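Local coordinates for protein heme peroxidase (PDB 2GVK) that probably acts as a heme-dependent dye-decolorizing peroxidase, using hydrogen peroxide to oxidise dyes and other substrates, at residues G229-V235 with N288-L292; I153-V157 with Q208-I212; P14-A18 with P169-V174; L242-R246 with T272-M276. All coordinates share one frame; numbering follows the deposited sequence. Where two conformers were deposited one is given.

Interaction 1 of 4, residues G229-V235 with N288-L292; sequences GNAHNAV and NTDRL. With EDO (1,2-ethanediol), chain H.
The carboxylate of Asp-290 lies at the ring edge of His-232, near its plane. The imidazole and carboxylate planes lie only 24° apart. ND1 of His-232 gives a very short hydrogen bond of 2.5 Å to OD2 of Asp-290. CG of Asp-290 is anti to the backbone N (chi1 -169°), which swings the carboxylate to the histidine. Its other oxygen, OD1, accepts from Leu-292 N at 2.9 Å and closes an Asx turn. That N-H comes from above the carboxylate plane. The two bonds fix the rotation of the group. Leu-292 covers one face of the His-232 ring in a CH-pi contact, with CD2 4.0 Å from the ring centroid. In dye-decolorizing peroxidases a histidine backed by an acidic residue is the proximal heme ligand; the position of this pair is consistent with that role, though no heme is bound in this structure. NE2 makes a weak hydrogen bond with O2 of a bound 1,2-ethanediol. An alanine in place of Asp-290 would probably leave His-232 ND1 and Leu-292 N without their acceptor and the imidazole freer to turn. Val-235 CG2 meets Asp-290 CB at 3.7 Å, the side chains crossing at about a right angle. Farther out, Arg-291 N bonds to Asn-230 O at 2.9 Å. Asn-288 ND2 reaches Gly-229 O at 3.1 Å from above the carbonyl plane and also bonds to Ser-284 O. Water 1 joins Asn-230 ND2 to Thr-289 O.

Interaction 2 of 4, residues I153-V157 with Q208-I212; sequences IIGFV and QEKVI
An irregular loop, 153-157, faces the last turn of helix 205-212, and the nearest CA atoms, those of Phe-156 and Ile-212, are 8.1 Å apart. Side chains bridge that gap, and no hydrogen bond crosses it. Ile-212 lies over one face of the Phe-156 ring. Its CG1 sits above the ring centre, 3.7 Å from the centroid and almost on the ring normal. This is a CH-pi contact. The CG2 branch of Ile-212 lies 3.9 Å from Phe-156 CD2. The end of Ile-212 goes on to Ile-154. The two side chains meet tip to tip, CD1 of Ile-154 to CD1 of Ile-212, at a tight 3.4 Å. CG1 of Ile-154 stands between its backbone N and carbonyl carbon (chi1 52°), and this turns the longer branch to the helix. Gln-208 borders the far edge of the phenyl ring. Its OE1 is 3.6 Å from Phe-156 CE1, near the ring plane, with the amide turned 60° from the ring. The stronger partner of OE1 is Lys-216 NZ, while NE2 bonds to Trp-200 O. Glu-209 adds its CG, 4.0 Å from Phe-156 CZ, and its OE2 bonds to Lys-216 N. Trp-200 also packs on Phe-156 and Ile-212 and donates its NE1 to Ile-154 O. Gly-155, with a positive phi, opens the sequence Gly-Phe-Val-Asp-Gly, which matches the GxxDG motif that borders the distal heme side in dye-decolorizing peroxidases.

Interaction 3 of 4, residues P14-A18 with P169-V174; sequences PQDVA and PYHFAV. With EDO (1,2-ethanediol), chain K.
The shortest polar bond, 2.7 Å, runs from O2 of a bound 1,2-ethanediol to His-171 O, on the helix whose Tyr-170 and Ala-173 meet Ala-18 and Val-17. The diol also bonds to Ser-268 OG. Across the contact itself the meeting is apolar. The CB of Ala-18 stands over the centre of the Tyr-170 ring, 3.7 Å from the centroid and 12° off the normal, in a CH-pi contact. The same methyl touches Pro-169 CB at 3.8 Å. The Pro-14 and Tyr-170 side chains cross at about a right angle, with Pro-14 CG 4.0 Å from Tyr-170 CE1. Pro-14 CB rests on Val-174 CG2 at 3.9 Å. Val-17 fills the middle. Its CG2, between the backbone N and the carbonyl carbon (chi1 of CG1 -61°), touches both Val-174 CG2, at 3.7 Å, and Ala-173 CB, at 3.8 Å. Val-17 is the last residue of an inverse gamma turn centred on Asp-16; its N bonds to Gln-15 O. Asp-16 OD2 bonds to Ser-66 OG, and both amide ends of Gln-15 are bonded, to Pro-307 O and Met-69 N. The contact thus joins the loop before strand 24-32, in the N-terminal Dyp-type region, to the short helix 169-173 of the C-terminal region. With no hydrogen bond between the segments, their fit depends on the shapes of small methyls, prolines and one aromatic face.

Interaction 4 of 4, residues L242-R246 with T272-M276; sequences LKIVR and TTRRM. With EDO (1,2-ethanediol), chain H.
Ile-244 sets its CG1 between the backbone N and the carbonyl carbon (chi1 72°), which directs CG2 to Thr-272 and CD1 to the selenomethionine Met-276. The contact lays helix 270-281 against the loop leading into strand 245-253 and the strand's first residues. This is an outermost strand of the antiparallel sheet in the ferredoxin-like alpha/beta fold of dye-decolorizing peroxidases. Ile-244 and Thr-272 slide past each other in opposite directions, CG2 to CG2 at 3.6 Å. The same CG2 of Ile-244 is 3.6 Å from Thr-273 OG1. Its CD1 lies 4.0 Å from Met-276 SE, with the two side chains at about a right angle. Ala-267 of strand 258-267 touches both Ile-244 and Thr-273. Arg-246 passes the selenium obliquely, with NH1 3.9 Å from Met-276 SE in the conformer described. The bend at chi3 (-95°) carries the guanidinium round to a bound 1,2-ethanediol, whose O2 lies at its edge. The bond from NH1 to that O2 is weak. Arg-246 and Asn-248, which also bonds to the diol, match the distal arginine and asparagine of related enzymes, so the diol probably marks the heme pocket. An alanine instead of Arg-246 would probably leave the diol oxygen without this donor and the selenium without its neighbour on that side. At the other end, Leu-242 CB rests 3.9 Å from Thr-272 OG1, and that hydroxyl is 2.7 Å from water 2, which also accepts a weak bond from Lys-243 N.

Overall arrangement
Interactions 1 and 4 converge on one 1,2-ethanediol: its O2 is near both His-232 and Arg-246, and the centres of the two interactions are 15 Å apart. As in related enzymes, these residues would face the heme from its two sides, so the diol probably lies where the cofactor would bind. Interaction 2 adjoins interaction 1, with centres 12 Å apart. The carbonyls at the end of helix 205-212 receive the first N-H groups of helix 232-235: His-232 N is 2.8 Å from Val-211 O, a probable hydrogen bond. Interaction 3 is remote from interactions 1 and 2, about 26 Å between centres. It meets interaction 4 through Val-245, whose CG1 lies 3.8 Å from Val-17 O.

Interaction 1 of 4, residues G229-V235 with N288-L292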
loop_
_atom_site.group_PDB
_atom_site.type_symbol
_atom_site.label_atom_id
_atom_site.label_comp_id
_atom_site.label_asym_id
_atom_site.label_seq_id
_atom_site.Cartn_x
_atom_site.Cartn_y
_atom_site.Cartn_z
ATOM N N GLY A 229 31.313 -29.104 -5.172
ATOM C CA GLY A 229 30.674 -29.687 -6.321
ATOM C C GLY A 229 29.344 -30.331 -6.032
ATOM O O GLY A 229 28.582 -30.629 -6.962
ATOM N N ASN A 230 29.053 -30.568 -4.746
ATOM C CA ASN A 230 27.758 -31.185 -4.350
ATOM C C ASN A 230 26.768 -30.177 -3.736
ATOM O O ASN A 230 25.725 -30.564 -3.207
ATOM C CB ASN A 230 27.968 -32.370 -3.402
ATOM C CG ASN A 230 28.677 -31.985 -2.112
ATOM O OD1 ASN A 230 29.155 -30.864 -1.952
ATOM N ND2 ASN A 230 28.730 -32.914 -1.186
ATOM N N ALA A 231 27.085 -28.895 -3.850
ATOM C CA ALA A 231 26.160 -27.829 -3.417
ATOM C C ALA A 231 24.893 -27.890 -4.241
ATOM O O ALA A 231 24.924 -28.246 -5.425
ATOM C CB ALA A 231 26.812 -26.474 -3.552
ATOM N N HIS A 232 23.782 -27.561 -3.619
ATOM C CA HIS A 232 22.482 -27.618 -4.274
ATOM C C HIS A 232 22.456 -26.823 -5.572
ATOM O O HIS A 232 21.927 -27.285 -6.572
ATOM C CB HIS A 232 21.404 -27.100 -3.328
ATOM C CG HIS A 232 20.038 -27.107 -3.917
ATOM N ND1 HIS A 232 19.370 -28.271 -4.233
ATOM C CD2 HIS A 232 19.178 -26.093 -4.186
ATOM C CE1 HIS A 232 18.175 -27.971 -4.704
ATOM N NE2 HIS A 232 18.038 -26.656 -4.691
ATOM N N ASN A 233 23.009 -25.625 -5.557
ATOM C CA ASN A 233 22.963 -24.792 -6.754
ATOM C C ASN A 233 24.019 -25.196 -7.789
ATOM O O ASN A 233 23.920 -24.825 -8.935
ATOM C CB ASN A 233 23.077 -23.342 -6.412
ATOM C CG ASN A 233 24.446 -22.896 -6.282
ATOM O OD1 ASN A 233 25.323 -23.649 -5.872
ATOM N ND2 ASN A 233 24.690 -21.648 -6.653
ATOM N N ALA A 234 25.017 -25.973 -7.379
ATOM C CA ALA A 234 25.951 -26.528 -8.331
ATOM C C ALA A 234 25.301 -27.685 -9.101
ATOM O O ALA A 234 25.386 -27.745 -10.327
ATOM C CB ALA A 234 27.210 -26.998 -7.638
ATOM N N VAL A 235 24.673 -28.614 -8.383
ATOM C CA VAL A 235 24.163 -29.819 -9.025
ATOM C C VAL A 235 22.868 -29.582 -9.795
ATOM O O VAL A 235 22.603 -30.283 -10.744
ATOM C CB VAL A 235 23.951 -31.016 -8.010
ATOM C CG1 VAL A 235 25.245 -31.279 -7.190
ATOM C CG2 VAL A 235 22.786 -30.766 -7.113
ATOM N N ASN A 288 27.988 -38.021 -6.557
ATOM C CA ASN A 288 28.077 -36.583 -6.287
ATOM C C ASN A 288 26.683 -35.979 -6.093
ATOM O O ASN A 288 26.256 -35.097 -6.849
ATOM C CB ASN A 288 28.816 -35.855 -7.424
ATOM C CG ASN A 288 29.027 -34.376 -7.129
ATOM O OD1 ASN A 288 29.298 -33.998 -5.992
ATOM N ND2 ASN A 288 28.858 -33.538 -8.134
ATOM N N THR A 289 25.968 -36.501 -5.111
ATOM C CA THR A 289 24.566 -36.157 -4.917
ATOM C C THR A 289 24.397 -34.773 -4.252
ATOM O O THR A 289 25.328 -34.252 -3.610
ATOM C CB THR A 289 23.855 -37.223 -4.074
ATOM O OG1 THR A 289 24.597 -37.469 -2.872
ATOM C CG2 THR A 289 23.731 -38.528 -4.860
ATOM N N ASP A 290 23.222 -34.186 -4.447
ATOM C CA ASP A 290 22.856 -32.922 -3.801
ATOM C C ASP A 290 22.980 -33.044 -2.275
ATOM O O ASP A 290 22.300 -33.866 -1.633
ATOM C CB ASP A 290 21.409 -32.566 -4.181
ATOM C CG ASP A 290 21.021 -31.158 -3.790
ATOM O OD1 ASP A 290 21.707 -30.540 -2.954
ATOM O OD2 ASP A 290 19.990 -30.678 -4.311
ATOM N N ARG A 291 23.858 -32.261 -1.694
ATOM C CA ARG A 291 24.074 -32.295 -0.259
ATOM C C ARG A 291 22.795 -31.917 0.518
ATOM O O ARG A 291 22.591 -32.359 1.627
ATOM C CB ARG A 291 25.210 -31.360 0.106
ATOM C CG ARG A 291 25.454 -31.229 1.534
ATOM C CD ARG A 291 26.356 -32.316 2.099
ATOM N NE ARG A 291 26.884 -31.859 3.365
ATOM C CZ ARG A 291 26.452 -32.244 4.553
ATOM N NH1 ARG A 291 25.615 -33.255 4.670
ATOM N NH2 ARG A 291 26.935 -31.656 5.646
ATOM N N LEU A 292 21.938 -31.124 -0.098
ATOM C CA LEU A 292 20.685 -30.719 0.556
ATOM C C LEU A 292 19.771 -31.910 0.783
ATOM O O LEU A 292 18.935 -31.885 1.681
ATOM C CB LEU A 292 19.972 -29.641 -0.245
ATOM C CG LEU A 292 18.715 -29.023 0.398
ATOM C CD1 LEU A 292 18.971 -28.520 1.817
ATOM C CD2 LEU A 292 18.194 -27.920 -0.463
HETATM C C1 EDO H . 15.030 -28.929 -7.058
HETATM O O1 EDO H . 14.242 -30.150 -6.937
HETATM C C2 EDO H . 14.770 -27.978 -5.864
HETATM O O2 EDO H . 15.077 -26.587 -6.242
HETATM O O HOH W 1 27.197 -35.248 -1.873
#

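Interaction 2 of 4, residues I153-V157 with Q208-I212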
loop_
_atom_site.group_PDB
_atom_site.type_symbol
_atom_site.label_atom_id
_atom_site.label_comp_id
_atom_site.label_asym_id
_atom_site.label_seq_id
_atom_site.Cartn_x
_atom_site.Cartn_y
_atom_site.Cartn_z
ATOM N N ILE A 153 12.220 -22.495 3.412
ATOM C CA ILE A 153 11.972 -22.720 4.820
ATOM C C ILE A 153 13.294 -23.024 5.589
ATOM O O ILE A 153 13.361 -22.876 6.813
ATOM C CB ILE A 153 10.927 -23.846 4.997
ATOM C CG1 ILE A 153 10.215 -23.734 6.361
ATOM C CG2 ILE A 153 11.560 -25.205 4.792
ATOM C CD1 ILE A 153 8.959 -24.557 6.433
ATOM N N ILE A 154 14.340 -23.392 4.845
ATOM C CA ILE A 154 15.694 -23.598 5.420
ATOM C C ILE A 154 16.465 -22.260 5.630
ATOM O O ILE A 154 17.623 -22.266 6.026
ATOM C CB ILE A 154 16.539 -24.537 4.535
ATOM C CG1 ILE A 154 16.524 -24.026 3.079
ATOM C CG2 ILE A 154 16.011 -25.923 4.628
ATOM C CD1 ILE A 154 17.676 -24.430 2.294
ATOM N N GLY A 155 15.824 -21.137 5.312
ATOM C CA GLY A 155 16.343 -19.812 5.677
ATOM C C GLY A 155 17.250 -19.173 4.675
ATOM O O GLY A 155 17.950 -18.223 4.992
ATOM N N PHE A 156 17.276 -19.729 3.470
ATOM C CA PHE A 156 18.040 -19.190 2.372
ATOM C C PHE A 156 17.076 -18.724 1.312
ATOM O O PHE A 156 16.111 -19.384 1.023
ATOM C CB PHE A 156 18.943 -20.273 1.768
ATOM C CG PHE A 156 20.215 -20.479 2.507
ATOM C CD1 PHE A 156 20.233 -21.152 3.729
ATOM C CD2 PHE A 156 21.413 -20.032 1.985
ATOM C CE1 PHE A 156 21.416 -21.364 4.398
ATOM C CE2 PHE A 156 22.596 -20.259 2.650
ATOM C CZ PHE A 156 22.593 -20.892 3.874
ATOM N N VAL A 157 17.368 -17.593 0.709
ATOM C CA VAL A 157 16.578 -17.112 -0.408
ATOM C C VAL A 157 16.613 -18.123 -1.518
ATOM O O VAL A 157 17.667 -18.714 -1.817
ATOM C CB VAL A 157 17.115 -15.755 -0.922
ATOM C CG1 VAL A 157 16.495 -15.393 -2.294
ATOM C CG2 VAL A 157 16.864 -14.657 0.126
ATOM N N GLN A 208 26.131 -24.515 6.169
ATOM C CA GLN A 208 24.854 -24.404 5.460
ATOM C C GLN A 208 25.082 -23.764 4.089
ATOM O O GLN A 208 24.485 -24.168 3.103
ATOM C CB GLN A 208 23.839 -23.565 6.243
ATOM C CG GLN A 208 23.267 -24.239 7.473
ATOM C CD GLN A 208 22.222 -23.380 8.159
ATOM O OE1 GLN A 208 22.055 -22.212 7.824
ATOM N NE2 GLN A 208 21.525 -23.953 9.145
ATOM N N GLU A 209 25.949 -22.753 4.040
ATOM C CA GLU A 209 26.265 -22.073 2.778
ATOM C C GLU A 209 26.939 -23.008 1.773
ATOM O O GLU A 209 26.728 -22.888 0.557
ATOM C CB GLU A 209 27.145 -20.854 3.048
ATOM C CG GLU A 209 26.394 -19.738 3.776
ATOM C CD GLU A 209 27.262 -18.552 4.116
ATOM O OE1 GLU A 209 28.491 -18.733 4.290
ATOM O OE2 GLU A 209 26.703 -17.443 4.283
ATOM N N LYS A 210 27.722 -23.960 2.285
ATOM C CA LYS A 210 28.390 -24.955 1.431
ATOM C C LYS A 210 27.405 -25.985 0.915
ATOM O O LYS A 210 27.587 -26.533 -0.167
ATOM C CB LYS A 210 29.512 -25.632 2.184
ATOM C CG LYS A 210 30.676 -24.684 2.442
ATOM C CD LYS A 210 31.867 -25.349 2.953
ATOM C CE LYS A 210 32.997 -24.328 3.135
ATOM N NZ LYS A 210 33.079 -23.372 1.938
ATOM N N VAL A 211 26.364 -26.259 1.692
ATOM C CA VAL A 211 25.292 -27.136 1.237
ATOM C C VAL A 211 24.443 -26.476 0.106
ATOM O O VAL A 211 24.054 -27.128 -0.858
ATOM C CB VAL A 211 24.350 -27.537 2.416
ATOM C CG1 VAL A 211 23.147 -28.320 1.899
ATOM C CG2 VAL A 211 25.112 -28.333 3.459
ATOM N N ILE A 212 24.208 -25.170 0.225
ATOM C CA ILE A 212 23.335 -24.459 -0.696
ATOM C C ILE A 212 24.106 -23.910 -1.906
ATOM O O ILE A 212 23.668 -24.059 -3.042
ATOM C CB ILE A 212 22.613 -23.297 0.017
ATOM C CG1 ILE A 212 21.754 -23.828 1.171
ATOM C CG2 ILE A 212 21.771 -22.483 -0.974
ATOM C CD1 ILE A 212 20.698 -24.830 0.766
#

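Interaction 3 of 4, residues P14-A18 with P169-V174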
loop_
_atom_site.group_PDB
_atom_site.type_symbol
_atom_site.label_atom_id
_atom_site.label_comp_id
_atom_site.label_asym_id
_atom_site.label_seq_id
_atom_site.Cartn_x
_atom_site.Cartn_y
_atom_site.Cartn_z
ATOM N N PRO A 14 0.217 -19.145 -23.198
ATOM C CA PRO A 14 0.450 -20.105 -22.137
ATOM C C PRO A 14 -0.289 -19.746 -20.861
ATOM O O PRO A 14 -0.676 -18.602 -20.660
ATOM C CB PRO A 14 1.951 -20.000 -21.897
ATOM C CG PRO A 14 2.280 -18.614 -22.220
ATOM C CD PRO A 14 1.367 -18.237 -23.371
ATOM N N GLN A 15 -0.506 -20.734 -20.026
ATOM C CA GLN A 15 -0.953 -20.480 -18.685
ATOM C C GLN A 15 0.193 -19.771 -17.934
ATOM O O GLN A 15 1.285 -19.613 -18.476
ATOM C CB GLN A 15 -1.333 -21.793 -17.988
ATOM C CG GLN A 15 -2.618 -22.448 -18.542
ATOM C CD GLN A 15 -3.069 -23.612 -17.699
ATOM O OE1 GLN A 15 -3.261 -23.468 -16.505
ATOM N NE2 GLN A 15 -3.356 -24.747 -18.337
ATOM N N ASP A 16 -0.045 -19.422 -16.663
ATOM C CA ASP A 16 0.900 -18.648 -15.884
ATOM C C ASP A 16 2.027 -19.537 -15.353
ATOM O O ASP A 16 2.162 -19.733 -14.144
ATOM C CB ASP A 16 0.165 -17.956 -14.718
ATOM C CG ASP A 16 0.999 -16.869 -14.055
ATOM O OD1 ASP A 16 1.853 -16.258 -14.733
ATOM O OD2 ASP A 16 0.762 -16.595 -12.863
ATOM N N VAL A 17 2.868 -19.996 -16.248
ATOM C CA VAL A 17 3.907 -20.933 -15.906
ATOM C C VAL A 17 5.246 -20.256 -15.658
ATOM O O VAL A 17 6.218 -20.900 -15.262
ATOM C CB VAL A 17 4.065 -21.976 -17.022
ATOM C CG1 VAL A 17 2.770 -22.755 -17.193
ATOM C CG2 VAL A 17 4.472 -21.320 -18.317
ATOM N N ALA A 18 5.301 -18.962 -15.888
ATOM C CA ALA A 18 6.495 -18.213 -15.634
ATOM C C ALA A 18 6.199 -17.141 -14.639
ATOM O O ALA A 18 6.918 -16.175 -14.546
ATOM C CB ALA A 18 7.013 -17.616 -16.892
ATOM N N PRO A 169 11.782 -15.874 -19.016
ATOM C CA PRO A 169 11.396 -17.141 -18.377
ATOM C C PRO A 169 10.460 -17.996 -19.229
ATOM O O PRO A 169 10.500 -19.209 -19.131
ATOM C CB PRO A 169 10.708 -16.699 -17.093
ATOM C CG PRO A 169 10.338 -15.262 -17.322
ATOM C CD PRO A 169 11.331 -14.705 -18.247
ATOM N N TYR A 170 9.650 -17.372 -20.080
ATOM C CA TYR A 170 8.757 -18.156 -20.986
ATOM C C TYR A 170 9.530 -19.047 -21.945
ATOM O O TYR A 170 9.065 -20.121 -22.317
ATOM C CB TYR A 170 7.821 -17.239 -21.765
ATOM C CG TYR A 170 6.789 -16.631 -20.908
ATOM C CD1 TYR A 170 5.679 -17.357 -20.511
ATOM C CD2 TYR A 170 6.933 -15.339 -20.426
ATOM C CE1 TYR A 170 4.745 -16.826 -19.690
ATOM C CE2 TYR A 170 6.000 -14.792 -19.593
ATOM C CZ TYR A 170 4.897 -15.530 -19.233
ATOM O OH TYR A 170 3.935 -14.982 -18.403
ATOM N N HIS A 171 10.705 -18.602 -22.359
ATOM C CA HIS A 171 11.524 -19.381 -23.224
ATOM C C HIS A 171 11.883 -20.729 -22.588
ATOM O O HIS A 171 12.046 -21.729 -23.282
ATOM C CB HIS A 171 12.798 -18.614 -23.581
ATOM C CG HIS A 171 13.812 -19.435 -24.295
ATOM N ND1 HIS A 171 13.647 -19.858 -25.601
ATOM C CD2 HIS A 171 15.008 -19.927 -23.888
ATOM C CE1 HIS A 171 14.698 -20.572 -25.962
ATOM N NE2 HIS A 171 15.535 -20.634 -24.939
ATOM N N PHE A 172 12.015 -20.738 -21.275
ATOM C CA PHE A 172 12.448 -21.930 -20.547
ATOM C C PHE A 172 11.308 -22.738 -19.966
ATOM O O PHE A 172 11.483 -23.908 -19.643
ATOM C CB PHE A 172 13.404 -21.535 -19.422
ATOM C CG PHE A 172 14.667 -20.932 -19.909
ATOM C CD1 PHE A 172 15.701 -21.739 -20.352
ATOM C CD2 PHE A 172 14.788 -19.559 -20.035
ATOM C CE1 PHE A 172 16.853 -21.188 -20.846
ATOM C CE2 PHE A 172 15.933 -19.002 -20.540
ATOM C CZ PHE A 172 16.973 -19.807 -20.922
ATOM N N ALA A 173 10.136 -22.132 -19.866
ATOM C CA ALA A 173 8.988 -22.787 -19.254
ATOM C C ALA A 173 7.983 -23.316 -20.264
ATOM O O ALA A 173 7.155 -24.165 -19.922
ATOM C CB ALA A 173 8.286 -21.810 -18.288
ATOM N N VAL A 174 8.023 -22.800 -21.488
ATOM C CA VAL A 174 6.962 -23.052 -22.453
ATOM C C VAL A 174 7.439 -23.854 -23.684
ATOM O O VAL A 174 8.426 -23.535 -24.296
ATOM C CB VAL A 174 6.312 -21.711 -22.932
ATOM C CG1 VAL A 174 5.177 -21.978 -23.919
ATOM C CG2 VAL A 174 5.790 -20.905 -21.746
HETATM C C1 EDO K . 15.828 -24.785 -22.952
HETATM O O1 EDO K . 15.686 -26.015 -23.704
HETATM C C2 EDO K . 15.161 -23.634 -23.690
HETATM O O2 EDO K . 13.737 -23.796 -23.662
#

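Interaction 4 of 4, residues L242-R246 with T272-M276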
loop_
_atom_site.group_PDB
_atom_site.type_symbol
_atom_site.label_atom_id
_atom_site.label_comp_id
_atom_site.label_asym_id
_atom_site.label_seq_id
_atom_site.Cartn_x
_atom_site.Cartn_y
_atom_site.Cartn_z
ATOM N N LEU A 242 20.285 -24.624 -20.073
ATOM C CA LEU A 242 19.102 -25.422 -19.909
ATOM C C LEU A 242 18.548 -25.122 -18.517
ATOM O O LEU A 242 19.224 -25.349 -17.518
ATOM C CB LEU A 242 19.434 -26.880 -20.031
ATOM C CG LEU A 242 19.941 -27.318 -21.408
ATOM C CD1 LEU A 242 20.417 -28.733 -21.349
ATOM C CD2 LEU A 242 18.861 -27.157 -22.454
ATOM N N LYS A 243 17.346 -24.580 -18.468
ATOM C CA LYS A 243 16.789 -24.059 -17.227
ATOM C C LYS A 243 15.334 -24.320 -17.147
ATOM O O LYS A 243 14.664 -24.505 -18.175
ATOM C CB LYS A 243 17.019 -22.540 -17.143
ATOM C CG LYS A 243 18.442 -22.142 -17.320
ATOM C CD LYS A 243 18.664 -20.668 -17.089
ATOM C CE LYS A 243 20.158 -20.321 -17.159
ATOM N NZ LYS A 243 20.413 -18.895 -16.920
ATOM N N ILE A 244 14.823 -24.329 -15.918
ATOM C CA ILE A 244 13.410 -24.381 -15.674
ATOM C C ILE A 244 13.020 -23.206 -14.754
ATOM O O ILE A 244 13.882 -22.442 -14.306
ATOM C CB ILE A 244 12.994 -25.720 -15.035
ATOM C CG1 ILE A 244 13.459 -25.800 -13.567
ATOM C CG2 ILE A 244 13.549 -26.876 -15.856
ATOM C CD1 ILE A 244 13.002 -27.071 -12.833
ATOM N N VAL A 245 11.723 -23.041 -14.535
ATOM C CA VAL A 245 11.212 -21.994 -13.649
ATOM C C VAL A 245 10.662 -22.675 -12.419
ATOM O O VAL A 245 9.717 -23.427 -12.503
ATOM C CB VAL A 245 10.115 -21.177 -14.330
ATOM C CG1 VAL A 245 9.465 -20.190 -13.340
ATOM C CG2 VAL A 245 10.677 -20.460 -15.537
ATOM N N ARG A 246 11.274 -22.402 -11.272
ATOM C CA ARG A 246 11.040 -23.194 -10.071
ATOM C C ARG A 246 10.425 -22.343 -8.966
ATOM O O ARG A 246 10.793 -21.182 -8.787
ATOM C CB ARG A 246 12.345 -23.828 -9.584
ATOM C CG ARG A 246 13.017 -24.729 -10.605
ATOM C CD ARG A 246 14.236 -25.467 -10.076
ATOM N NE ARG A 246 15.477 -24.758 -10.375
ATOM C CZ ARG A 246 16.612 -24.930 -9.711
ATOM N NH1 ARG A 246 16.669 -25.790 -8.702
ATOM N NH2 ARG A 246 17.692 -24.242 -10.053
ATOM N N THR A 272 14.993 -31.525 -19.083
ATOM C CA THR A 272 15.841 -30.674 -18.256
ATOM C C THR A 272 15.604 -30.968 -16.781
ATOM O O THR A 272 16.554 -31.147 -15.994
ATOM C CB THR A 272 15.598 -29.193 -18.557
ATOM O OG1 THR A 272 16.056 -28.898 -19.892
ATOM C CG2 THR A 272 16.339 -28.299 -17.579
ATOM N N THR A 273 14.340 -31.016 -16.403
ATOM C CA THR A 273 13.976 -31.319 -15.030
ATOM C C THR A 273 14.500 -32.693 -14.641
ATOM O O THR A 273 15.074 -32.866 -13.562
ATOM C CB THR A 273 12.447 -31.284 -14.842
ATOM O OG1 THR A 273 11.938 -30.072 -15.402
ATOM C CG2 THR A 273 12.081 -31.375 -13.350
ATOM N N ARG A 274 14.375 -33.646 -15.546
ATOM C CA ARG A 274 14.802 -34.996 -15.244
ATOM C C ARG A 274 16.321 -35.064 -15.097
ATOM O O ARG A 274 16.816 -35.724 -14.202
ATOM C CB ARG A 274 14.314 -36.014 -16.280
ATOM C CG ARG A 274 14.593 -37.446 -15.808
ATOM C CD ARG A 274 14.075 -38.530 -16.716
ATOM N NE ARG A 274 14.672 -39.817 -16.323
ATOM C CZ ARG A 274 14.241 -40.586 -15.314
ATOM N NH1 ARG A 274 13.153 -40.265 -14.631
ATOM N NH2 ARG A 274 14.884 -41.714 -15.026
ATOM N N ARG A 275 17.050 -34.305 -15.908
ATOM C CA ARG A 275 18.506 -34.273 -15.787
ATOM C C ARG A 275 18.942 -33.667 -14.452
ATOM O O ARG A 275 19.889 -34.142 -13.822
ATOM C CB ARG A 275 19.132 -33.502 -16.951
ATOM C CG ARG A 275 20.638 -33.290 -16.821
ATOM C CD ARG A 275 21.407 -33.433 -18.129
ATOM N NE ARG A 275 21.153 -34.711 -18.783
ATOM C CZ ARG A 275 21.792 -35.128 -19.869
ATOM N NH1 ARG A 275 22.723 -34.366 -20.427
ATOM N NH2 ARG A 275 21.502 -36.307 -20.404
HETATM N N MSE A 276 18.239 -32.619 -14.031
HETATM C CA MSE A 276 18.450 -31.994 -12.725
HETATM C C MSE A 276 18.250 -33.033 -11.616
HETATM O O MSE A 276 19.070 -33.168 -10.714
HETATM C CB MSE A 276 17.470 -30.828 -12.551
HETATM C CG MSE A 276 17.586 -30.096 -11.247
HETATM SE SE MSE A 276 16.050 -28.935 -10.931
HETATM C CE MSE A 276 14.760 -30.325 -10.353
HETATM C C1 EDO H . 15.030 -28.929 -7.058
HETATM O O1 EDO H . 14.242 -30.150 -6.937
HETATM C C2 EDO H . 14.770 -27.978 -5.864
HETATM O O2 EDO H . 15.077 -26.587 -6.242
HETATM O O HOH W 2 15.801 -26.394 -20.788
#